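Tannase (Fusobacterium nucleatum subsp. nucleatum ATCC 25586, PDB 6YQ4) probably hydrolyses the galloyl ester bonds of gallotannins, as tannases do, and carries a bound magnesium ion. Local coordinates at residues S294-G297 with S298-Y302; I306-N309 with S310-A314; V338-D341 with V342-I346; A456-L459 with K460-K464. All blocks are in the same frame, centred on the assembly; numbering follows the deposited sequence.

In chain order, interactions 1 and 2 come first, on helix 298-316: interaction 1 covers its start and interaction 2 lies further along, their centres about 18 Å apart. Interaction 3 follows in the short helix 340-344, its centre about 13 Å from each; it touches interaction 1 through a lysine-aspartate salt bridge and interaction 2 through apolar packing. Interaction 4 ends helix 450-461, which connects strands 435-439 and 465-469 of the large mixed sheet. Its centre lies about 19 Å from that of interaction 1, whose aromatic residues meet its L457. Helix 298-316 thus packs against both the sheet-bound helix 450-461 and the hairpin-linked helix 340-344, joining them away from the magnesium site.

Interaction 1. Residues S294-G297 with S298-Y302; sequences SGNG and SFKTY
K300 reaches back along the first turn of its helix to the loop residues G295 and N296. Its CB rests 3.6 Å from G297 O. With CG anti to the backbone N (chi1 167°), the chain leaves the helix toward its start, and CG packs on L340 of helix 340-344. CD then passes 3.5 Å from N296 OD1. The single bend at chi3 lays CE 3.4 Å from G295 O and delivers the ammonium group to two acceptors: NZ donates to N296 OD1 at 3.0 Å and, weakly, to G295 O. The first bond enters from above the amide plane of N296, 56° out of it. Lysine is long enough to span from helix to loop and still form a salt bridge with D341 OD1.

Here the helix begins: G297 is the N-cap of helix 298-316, and its carbonyl O accepts T301 N at 3.3 Å. Glycine suits this place and G295 alike, since both have positive phi angles, where a beta carbon would collide with the carbonyl oxygen of the residue before. Asparagine suits N296 because OD1 takes K300 while ND2 donates to S294 OG at 3.2 Å. G295 O also accepts the indole NE1 of W221.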
loop_
_atom_site.group_PDB
_atom_site.type_symbol
_atom_site.label_atom_id
_atom_site.label_comp_id
_atom_site.label_asym_id
_atom_site.label_seq_id
_atom_site.Cartn_x
_atom_site.Cartn_y
_atom_site.Cartn_z
ATOM N N SER A 294 -21.969 15.958 13.823
ATOM C CA SER A 294 -22.760 15.611 12.648
ATOM C C SER A 294 -21.920 15.090 11.486
ATOM O O SER A 294 -22.495 14.662 10.479
ATOM C CB SER A 294 -23.554 16.835 12.186
ATOM O OG SER A 294 -22.709 17.769 11.524
ATOM N N GLY A 295 -20.588 15.136 11.589
ATOM C CA GLY A 295 -19.691 14.670 10.555
ATOM C C GLY A 295 -19.313 15.663 9.469
ATOM O O GLY A 295 -18.709 15.246 8.470
ATOM N N ASN A 296 -19.633 16.951 9.621
ATOM C CA ASN A 296 -19.192 17.990 8.692
ATOM C C ASN A 296 -18.099 18.841 9.307
ATOM O O ASN A 296 -17.873 18.821 10.517
ATOM C CB ASN A 296 -20.341 18.901 8.283
ATOM C CG ASN A 296 -21.454 18.142 7.627
ATOM O OD1 ASN A 296 -21.357 17.764 6.455
ATOM N ND2 ASN A 296 -22.516 17.899 8.378
ATOM N N GLY A 297 -17.453 19.630 8.457
ATOM C CA GLY A 297 -16.435 20.568 8.880
ATOM C C GLY A 297 -15.326 20.605 7.853
ATOM O O GLY A 297 -15.456 20.051 6.760
ATOM N N SER A 298 -14.203 21.228 8.216
ATOM C CA SER A 298 -13.197 21.543 7.207
ATOM C C SER A 298 -12.583 20.299 6.587
ATOM O O SER A 298 -12.136 20.351 5.432
ATOM C CB SER A 298 -12.105 22.417 7.808
ATOM O OG SER A 298 -11.634 21.841 9.013
ATOM N N PHE A 299 -12.529 19.177 7.325
ATOM C CA PHE A 299 -11.878 18.001 6.754
ATOM C C PHE A 299 -12.644 17.494 5.549
ATOM O O PHE A 299 -12.034 17.136 4.534
ATOM C CB PHE A 299 -11.722 16.870 7.771
ATOM C CG PHE A 299 -11.114 15.619 7.173
ATOM C CD1 PHE A 299 -9.771 15.583 6.812
ATOM C CD2 PHE A 299 -11.896 14.488 6.926
ATOM C CE1 PHE A 299 -9.200 14.415 6.226
ATOM C CE2 PHE A 299 -11.339 13.327 6.356
ATOM C CZ PHE A 299 -9.993 13.287 6.005
ATOM N N LYS A 300 -13.979 17.459 5.651
ATOM C CA LYS A 300 -14.834 17.101 4.520
ATOM C C LYS A 300 -14.682 18.087 3.363
ATOM O O LYS A 300 -14.710 17.686 2.191
ATOM C CB LYS A 300 -16.294 17.043 4.981
ATOM C CG LYS A 300 -17.323 16.982 3.841
ATOM C CD LYS A 300 -18.739 16.694 4.342
ATOM C CE LYS A 300 -18.795 15.376 5.110
ATOM N NZ LYS A 300 -20.169 15.078 5.645
ATOM N N THR A 301 -14.524 19.388 3.674
ATOM C CA THR A 301 -14.278 20.393 2.638
ATOM C C THR A 301 -12.918 20.177 1.980
ATOM O O THR A 301 -12.759 20.385 0.771
ATOM C CB THR A 301 -14.382 21.804 3.244
ATOM O OG1 THR A 301 -15.735 22.059 3.634
ATOM C CG2 THR A 301 -13.942 22.895 2.256
ATOM N N TYR A 302 -11.928 19.748 2.761
ATOM C CA TYR A 302 -10.640 19.371 2.192
ATOM C C TYR A 302 -10.786 18.212 1.206
ATOM O O TYR A 302 -10.235 18.252 0.097
ATOM C CB TYR A 302 -9.666 19.004 3.313
ATOM C CG TYR A 302 -8.348 18.470 2.822
ATOM C CD1 TYR A 302 -7.341 19.332 2.414
ATOM C CD2 TYR A 302 -8.113 17.114 2.748
ATOM C CE1 TYR A 302 -6.149 18.851 1.949
ATOM C CE2 TYR A 302 -6.916 16.625 2.277
ATOM C CZ TYR A 302 -5.943 17.500 1.888
ATOM O OH TYR A 302 -4.744 17.010 1.437
#

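Interaction 2. Residues I306-N309 with S310-A314; sequences IIRN and SANRA
A311 N donates to I307 O at 2.8 Å. It is one of four successive i to i-4 bonds that make this part of helix 298-316 regular; S310 N to I306 O, N312 N to R308 O and R313 N to N309 O are the others. On the polar face, a water joins two amides one turn apart: it donates to N309 OD1 at 2.8 Å and accepts from N312 ND2 at 2.9 Å. N309 OD1 also accepts R308 NH2 at 3.3 Å, at the edge of the guanidinium and in its plane, with a weaker bond from NE beside it. The bend of R308 at chi3 (74°) folds its guanidinium back to this neighbour, while its CG lies 3.7 Å from N312 ND2. The guanidinium and the N312 amide come within 22° of parallel. N312 OD1 accepts V335 N, tying the helix to the hairpin strand 335-338.

Elsewhere on the helix the small residues S310 and A311 let W472 come close, and S310 OG bonds to A470 O. I307 packs against V338, L340, Y343 and F328. N312 uses both ends of its amide, donating to water and accepting from protein, whereas N309 takes its bonds on OD1. R308 and the water share that acceptor; the positive charge would probably stabilise the oxygen's partial negative charge, while the two donors divide its accepting capacity.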
loop_
_atom_site.group_PDB
_atom_site.type_symbol
_atom_site.label_atom_id
_atom_site.label_comp_id
_atom_site.label_asym_id
_atom_site.label_seq_id
_atom_site.Cartn_x
_atom_site.Cartn_y
_atom_site.Cartn_z
ATOM N N ILE A 306 -9.999 17.754 -3.162
ATOM C CA ILE A 306 -9.300 16.690 -3.886
ATOM C C ILE A 306 -10.128 16.230 -5.080
ATOM O O ILE A 306 -9.606 16.035 -6.184
ATOM C CB ILE A 306 -9.001 15.511 -2.950
ATOM C CG1 ILE A 306 -7.975 15.880 -1.908
ATOM C CG2 ILE A 306 -8.509 14.291 -3.724
ATOM C CD1 ILE A 306 -7.868 14.753 -0.900
ATOM N N ILE A 307 -11.430 16.015 -4.869
ATOM C CA ILE A 307 -12.274 15.561 -5.970
ATOM C C ILE A 307 -12.423 16.669 -7.007
ATOM O O ILE A 307 -12.288 16.422 -8.210
ATOM C CB ILE A 307 -13.638 15.065 -5.441
ATOM C CG1 ILE A 307 -13.461 13.860 -4.512
ATOM C CG2 ILE A 307 -14.572 14.671 -6.586
ATOM C CD1 ILE A 307 -12.834 12.660 -5.186
ATOM N N ARG A 308 -12.667 17.913 -6.560
ATOM C CA ARG A 308 -12.750 19.039 -7.493
ATOM C C ARG A 308 -11.513 19.113 -8.359
ATOM O O ARG A 308 -11.602 19.281 -9.580
ATOM C CB ARG A 308 -12.920 20.358 -6.735
ATOM C CG ARG A 308 -12.985 21.596 -7.643
ATOM C CD ARG A 308 -12.662 22.916 -6.902
ATOM N NE ARG A 308 -11.237 23.043 -6.611
ATOM C CZ ARG A 308 -10.716 23.907 -5.745
ATOM N NH1 ARG A 308 -11.515 24.726 -5.075
ATOM N NH2 ARG A 308 -9.393 23.944 -5.549
ATOM N N ASN A 309 -10.344 18.968 -7.740
ATOM C CA ASN A 309 -9.103 18.996 -8.492
ATOM C C ASN A 309 -9.015 17.822 -9.450
ATOM O O ASN A 309 -8.565 17.983 -10.591
ATOM C CB ASN A 309 -7.917 18.997 -7.533
ATOM C CG ASN A 309 -7.643 20.366 -6.940
ATOM O OD1 ASN A 309 -8.297 21.376 -7.277
ATOM N ND2 ASN A 309 -6.673 20.408 -6.045
ATOM N N SER A 310 -9.441 16.633 -9.005
ATOM C CA SER A 310 -9.471 15.474 -9.892
ATOM C C SER A 310 -10.380 15.707 -11.102
ATOM O O SER A 310 -9.963 15.498 -12.246
ATOM C CB SER A 310 -9.922 14.230 -9.126
ATOM O OG SER A 310 -10.054 13.123 -10.018
ATOM N N ALA A 311 -11.640 16.111 -10.868
ATOM C CA ALA A 311 -12.566 16.329 -11.986
ATOM C C ALA A 311 -12.103 17.453 -12.919
ATOM O O ALA A 311 -12.368 17.403 -14.124
ATOM C CB ALA A 311 -13.968 16.620 -11.463
ATOM N N ASN A 312 -11.414 18.470 -12.401
ATOM C CA ASN A 312 -10.948 19.531 -13.296
ATOM C C ASN A 312 -9.783 19.089 -14.169
ATOM O O ASN A 312 -9.662 19.545 -15.313
ATOM C CB ASN A 312 -10.567 20.759 -12.495
ATOM C CG ASN A 312 -11.749 21.604 -12.201
ATOM O OD1 ASN A 312 -12.728 21.592 -12.964
ATOM N ND2 ASN A 312 -11.705 22.326 -11.083
ATOM N N ARG A 313 -8.916 18.211 -13.657
ATOM C CA ARG A 313 -7.898 17.633 -14.520
ATOM C C ARG A 313 -8.539 16.787 -15.606
ATOM O O ARG A 313 -8.133 16.846 -16.773
ATOM C CB ARG A 313 -6.909 16.813 -13.696
ATOM C CG ARG A 313 -5.889 16.026 -14.520
ATOM C CD ARG A 313 -4.716 15.574 -13.640
ATOM N NE ARG A 313 -3.865 16.710 -13.247
ATOM C CZ ARG A 313 -3.794 17.227 -12.017
ATOM N NH1 ARG A 313 -2.988 18.256 -11.771
ATOM N NH2 ARG A 313 -4.519 16.718 -11.029
ATOM N N ALA A 314 -9.562 16.008 -15.244
ATOM C CA ALA A 314 -10.250 15.178 -16.228
ATOM C C ALA A 314 -10.828 16.030 -17.348
ATOM O O ALA A 314 -10.660 15.718 -18.530
ATOM C CB ALA A 314 -11.347 14.361 -15.551
HETATM O O HOH W 1 -9.260 22.539 -9.603
#

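Interaction 3. Residues V338-D341 with V342-I346; sequences VNLD and VYTHI
V338, the last residue of strand 335-338, sets CG1 4.4 Å from Y343 CB, a light apolar touch. The branched valine suits the strand end, since it also packs on F328 and on helix 298-316. N339 follows at the N-cap. Its CG stands anti to the backbone N (chi1 -176°), which brings the amide alongside V342, so that CG and ND2 each lie 3.5 Å from V342 CG2; the two side chains cross at about a right angle. N339 O opens the helical bonding by accepting Y343 N at 3.0 Å.

The strand and its partner 328-330 form a beta hairpin, so N339 marks the change from hairpin to the short helix 340-344. L340 turns its side chain to L303 of helix 298-316, burying it between the two helices, and its carbonyl O accepts T344 N at 3.1 Å. Near the other end of the turn, D341 O gathers several donors. T344 OG1 lies 2.8 Å from it and 3.1 Å from L340 O; which of the two takes the proton is not settled, and M222 O is a further, weak partner. H345 N adds a weak bond to D341 O at 3.4 Å. Threonine suits this position because its hydroxyl (chi1 47°) folds back over carbonyls of the preceding turn, while Y343 sends its ring away to reach A442 O with OH.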
loop_
_atom_site.group_PDB
_atom_site.type_symbol
_atom_site.label_atom_id
_atom_site.label_comp_id
_atom_site.label_asym_id
_atom_site.label_seq_id
_atom_site.Cartn_x
_atom_site.Cartn_y
_atom_site.Cartn_z
ATOM N N VAL A 338 -17.717 20.910 -5.015
ATOM C CA VAL A 338 -18.078 19.486 -5.015
ATOM C C VAL A 338 -18.826 19.183 -3.727
ATOM O O VAL A 338 -18.264 19.329 -2.637
ATOM C CB VAL A 338 -16.848 18.566 -5.123
ATOM C CG1 VAL A 338 -17.242 17.108 -4.868
ATOM C CG2 VAL A 338 -16.202 18.709 -6.472
ATOM N N ASN A 339 -20.074 18.744 -3.842
ATOM C CA ASN A 339 -20.828 18.325 -2.659
ATOM C C ASN A 339 -20.426 16.884 -2.351
ATOM O O ASN A 339 -20.962 15.929 -2.923
ATOM C CB ASN A 339 -22.325 18.475 -2.887
ATOM C CG ASN A 339 -23.135 18.142 -1.647
ATOM O OD1 ASN A 339 -22.662 17.416 -0.766
ATOM N ND2 ASN A 339 -24.364 18.669 -1.566
ATOM N N LEU A 340 -19.469 16.727 -1.422
ATOM C CA LEU A 340 -18.837 15.423 -1.211
ATOM C C LEU A 340 -19.851 14.343 -0.839
ATOM O O LEU A 340 -19.734 13.198 -1.292
ATOM C CB LEU A 340 -17.758 15.513 -0.136
ATOM C CG LEU A 340 -16.956 14.210 -0.037
ATOM C CD1 LEU A 340 -15.932 14.063 -1.195
ATOM C CD2 LEU A 340 -16.294 14.057 1.338
ATOM N N ASP A 341 -20.850 14.683 -0.023
ATOM C CA ASP A 341 -21.874 13.704 0.343
ATOM C C ASP A 341 -22.545 13.134 -0.899
ATOM O O ASP A 341 -22.609 11.912 -1.083
ATOM C CB ASP A 341 -22.919 14.344 1.259
ATOM C CG ASP A 341 -22.434 14.501 2.695
ATOM O OD1 ASP A 341 -21.319 14.012 3.030
ATOM O OD2 ASP A 341 -23.180 15.128 3.483
ATOM N N VAL A 342 -23.052 14.012 -1.770
ATOM C CA VAL A 342 -23.691 13.559 -3.000
ATOM C C VAL A 342 -22.725 12.710 -3.820
ATOM O O VAL A 342 -23.111 11.682 -4.396
ATOM C CB VAL A 342 -24.213 14.765 -3.806
ATOM C CG1 VAL A 342 -24.880 14.298 -5.110
ATOM C CG2 VAL A 342 -25.166 15.605 -2.963
ATOM N N TYR A 343 -21.449 13.116 -3.862
ATOM C CA TYR A 343 -20.473 12.429 -4.700
ATOM C C TYR A 343 -20.295 10.975 -4.272
ATOM O O TYR A 343 -20.108 10.091 -5.112
ATOM C CB TYR A 343 -19.123 13.168 -4.660
ATOM C CG TYR A 343 -18.027 12.472 -5.454
ATOM C CD1 TYR A 343 -17.945 12.617 -6.840
ATOM C CD2 TYR A 343 -17.096 11.643 -4.825
ATOM C CE1 TYR A 343 -16.950 11.977 -7.569
ATOM C CE2 TYR A 343 -16.101 10.987 -5.549
ATOM C CZ TYR A 343 -16.036 11.158 -6.920
ATOM O OH TYR A 343 -15.034 10.549 -7.652
ATOM N N THR A 344 -20.337 10.713 -2.965
ATOM C CA THR A 344 -20.062 9.379 -2.447
ATOM C C THR A 344 -21.263 8.445 -2.526
ATOM O O THR A 344 -21.092 7.234 -2.333
ATOM C CB THR A 344 -19.572 9.477 -1.000
ATOM O OG1 THR A 344 -20.431 10.360 -0.272
ATOM C CG2 THR A 344 -18.170 10.038 -0.973
ATOM N N HIS A 345 -22.462 8.970 -2.805
ATOM C CA HIS A 345 -23.672 8.173 -2.906
ATOM C C HIS A 345 -24.004 7.792 -4.341
ATOM O O HIS A 345 -25.132 7.373 -4.619
ATOM C CB HIS A 345 -24.841 8.933 -2.281
ATOM C CG HIS A 345 -24.869 8.852 -0.791
ATOM N ND1 HIS A 345 -23.757 9.114 -0.015
ATOM C CD2 HIS A 345 -25.859 8.513 0.065
ATOM C CE1 HIS A 345 -24.067 8.948 1.258
ATOM N NE2 HIS A 345 -25.337 8.588 1.334
ATOM N N ILE A 346 -23.058 7.948 -5.260
ATOM C CA ILE A 346 -23.393 7.868 -6.672
ATOM C C ILE A 346 -23.286 6.414 -7.117
ATOM O O ILE A 346 -24.275 5.826 -7.575
ATOM C CB ILE A 346 -22.524 8.843 -7.495
ATOM C CG1 ILE A 346 -23.157 10.247 -7.418
ATOM C CG2 ILE A 346 -22.385 8.389 -8.949
ATOM C CD1 ILE A 346 -22.544 11.284 -8.340
#

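Interaction 4. Residues A456-L459 with K460-K464; sequences ALKL and KNSGK
L459 O and K464 N, 3.1 Å apart, make the bond that defines a Schellman motif at the end of helix 450-461. Its companion bond runs from G463 N to K460 O at 3.0 Å. G463 is the C-prime residue: its positive phi (89°) turns the chain out of the helix, an angle glycine takes readily because it has no CB to strike the preceding carbonyl. Just before it, S462 reinforces the last turn. Its OG lies anti to the carbonyl carbon (chi1 -44°), beside the backbone N, and from there donates to K458 O at 2.7 Å; S462 N adds weak bonds to K458 O and L459 O. Ordinary helical bonds precede these, N461 N to L457 O at 2.8 Å and K460 N to A456 O at 3.1 Å, and K460 CG lies 3.2 Å from A456 O.

Around this turn, the second shell places the helix in the fold. The helix and the strands 435-439 and 465-469 form a beta-alpha-beta unit, in which A456 and L459 face the sheet: small A456 lies on V466 and F468, and L459 packs among V466, W436 and I438. On another side, L457 meets F299 and Y302 of helix 298-316. The polar ends are tied to loops, N461 ND2 to T282 O and K464 NZ to S429 O and T431 O. K464 leads into strand 465-469, its CG 4.4 Å from L459 CD2.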
loop_
_atom_site.group_PDB
_atom_site.type_symbol
_atom_site.label_atom_id
_atom_site.label_comp_id
_atom_site.label_asym_id
_atom_site.label_seq_id
_atom_site.Cartn_x
_atom_site.Cartn_y
_atom_site.Cartn_z
ATOM N N ALA A 456 -1.333 11.335 3.666
ATOM C CA ALA A 456 -0.727 12.459 2.973
ATOM C C ALA A 456 -0.665 13.701 3.865
ATOM O O ALA A 456 0.337 14.417 3.870
ATOM C CB ALA A 456 -1.501 12.720 1.674
ATOM N N LEU A 457 -1.697 13.953 4.669
ATOM C CA LEU A 457 -1.654 15.154 5.509
ATOM C C LEU A 457 -0.601 15.027 6.594
ATOM O O LEU A 457 0.097 16.000 6.919
ATOM C CB LEU A 457 -3.012 15.424 6.148
ATOM C CG LEU A 457 -4.105 15.926 5.210
ATOM C CD1 LEU A 457 -5.524 15.569 5.719
ATOM C CD2 LEU A 457 -3.930 17.391 5.018
ATOM N N LYS A 458 -0.538 13.855 7.213
ATOM C CA LYS A 458 0.413 13.604 8.283
ATOM C C LYS A 458 1.835 13.778 7.790
ATOM O O LYS A 458 2.673 14.375 8.481
ATOM C CB LYS A 458 0.176 12.200 8.841
ATOM C CG LYS A 458 1.073 11.820 9.972
ATOM C CD LYS A 458 0.793 12.672 11.182
ATOM C CE LYS A 458 1.798 12.351 12.276
ATOM N NZ LYS A 458 1.873 13.424 13.335
ATOM N N LEU A 459 2.121 13.326 6.572
ATOM C CA LEU A 459 3.475 13.491 6.043
ATOM C C LEU A 459 3.786 14.960 5.724
ATOM O O LEU A 459 4.893 15.445 5.988
ATOM C CB LEU A 459 3.658 12.624 4.805
ATOM C CG LEU A 459 3.580 11.121 4.974
ATOM C CD1 LEU A 459 3.140 10.445 3.676
ATOM C CD2 LEU A 459 4.933 10.600 5.411
ATOM N N LYS A 460 2.835 15.676 5.128
ATOM C CA LYS A 460 3.040 17.099 4.878
ATOM C C LYS A 460 3.243 17.866 6.177
ATOM O O LYS A 460 4.121 18.743 6.268
ATOM C CB LYS A 460 1.846 17.668 4.112
ATOM C CG LYS A 460 1.680 17.082 2.733
ATOM C CD LYS A 460 0.499 17.699 2.039
ATOM C CE LYS A 460 0.863 19.013 1.364
ATOM N NZ LYS A 460 0.763 18.814 -0.103
ATOM N N ASN A 461 2.429 17.559 7.195
ATOM C CA ASN A 461 2.517 18.289 8.456
ATOM C C ASN A 461 3.857 18.055 9.136
ATOM O O ASN A 461 4.258 18.864 9.985
ATOM C CB ASN A 461 1.364 17.893 9.377
ATOM C CG ASN A 461 0.009 18.440 8.910
ATOM O OD1 ASN A 461 -1.020 18.094 9.465
ATOM N ND2 ASN A 461 0.018 19.311 7.902
ATOM N N SER A 462 4.544 16.971 8.765
ATOM C CA SER A 462 5.845 16.590 9.286
ATOM C C SER A 462 6.998 16.997 8.380
ATOM O O SER A 462 8.136 16.597 8.640
ATOM C CB SER A 462 5.916 15.079 9.542
ATOM O OG SER A 462 4.745 14.590 10.178
ATOM N N GLY A 463 6.750 17.795 7.346
ATOM C CA GLY A 463 7.846 18.374 6.606
ATOM C C GLY A 463 8.377 17.549 5.458
ATOM O O GLY A 463 9.466 17.858 4.947
ATOM N N LYS A 464 7.648 16.531 5.020
ATOM C CA LYS A 464 8.083 15.676 3.925
ATOM C C LYS A 464 7.436 16.145 2.632
ATOM O O LYS A 464 6.383 16.782 2.639
ATOM C CB LYS A 464 7.731 14.205 4.192
ATOM C CG LYS A 464 7.964 13.734 5.631
ATOM C CD LYS A 464 9.440 13.796 6.008
ATOM C CE LYS A 464 9.607 14.092 7.504
ATOM N NZ LYS A 464 11.024 14.442 7.971
#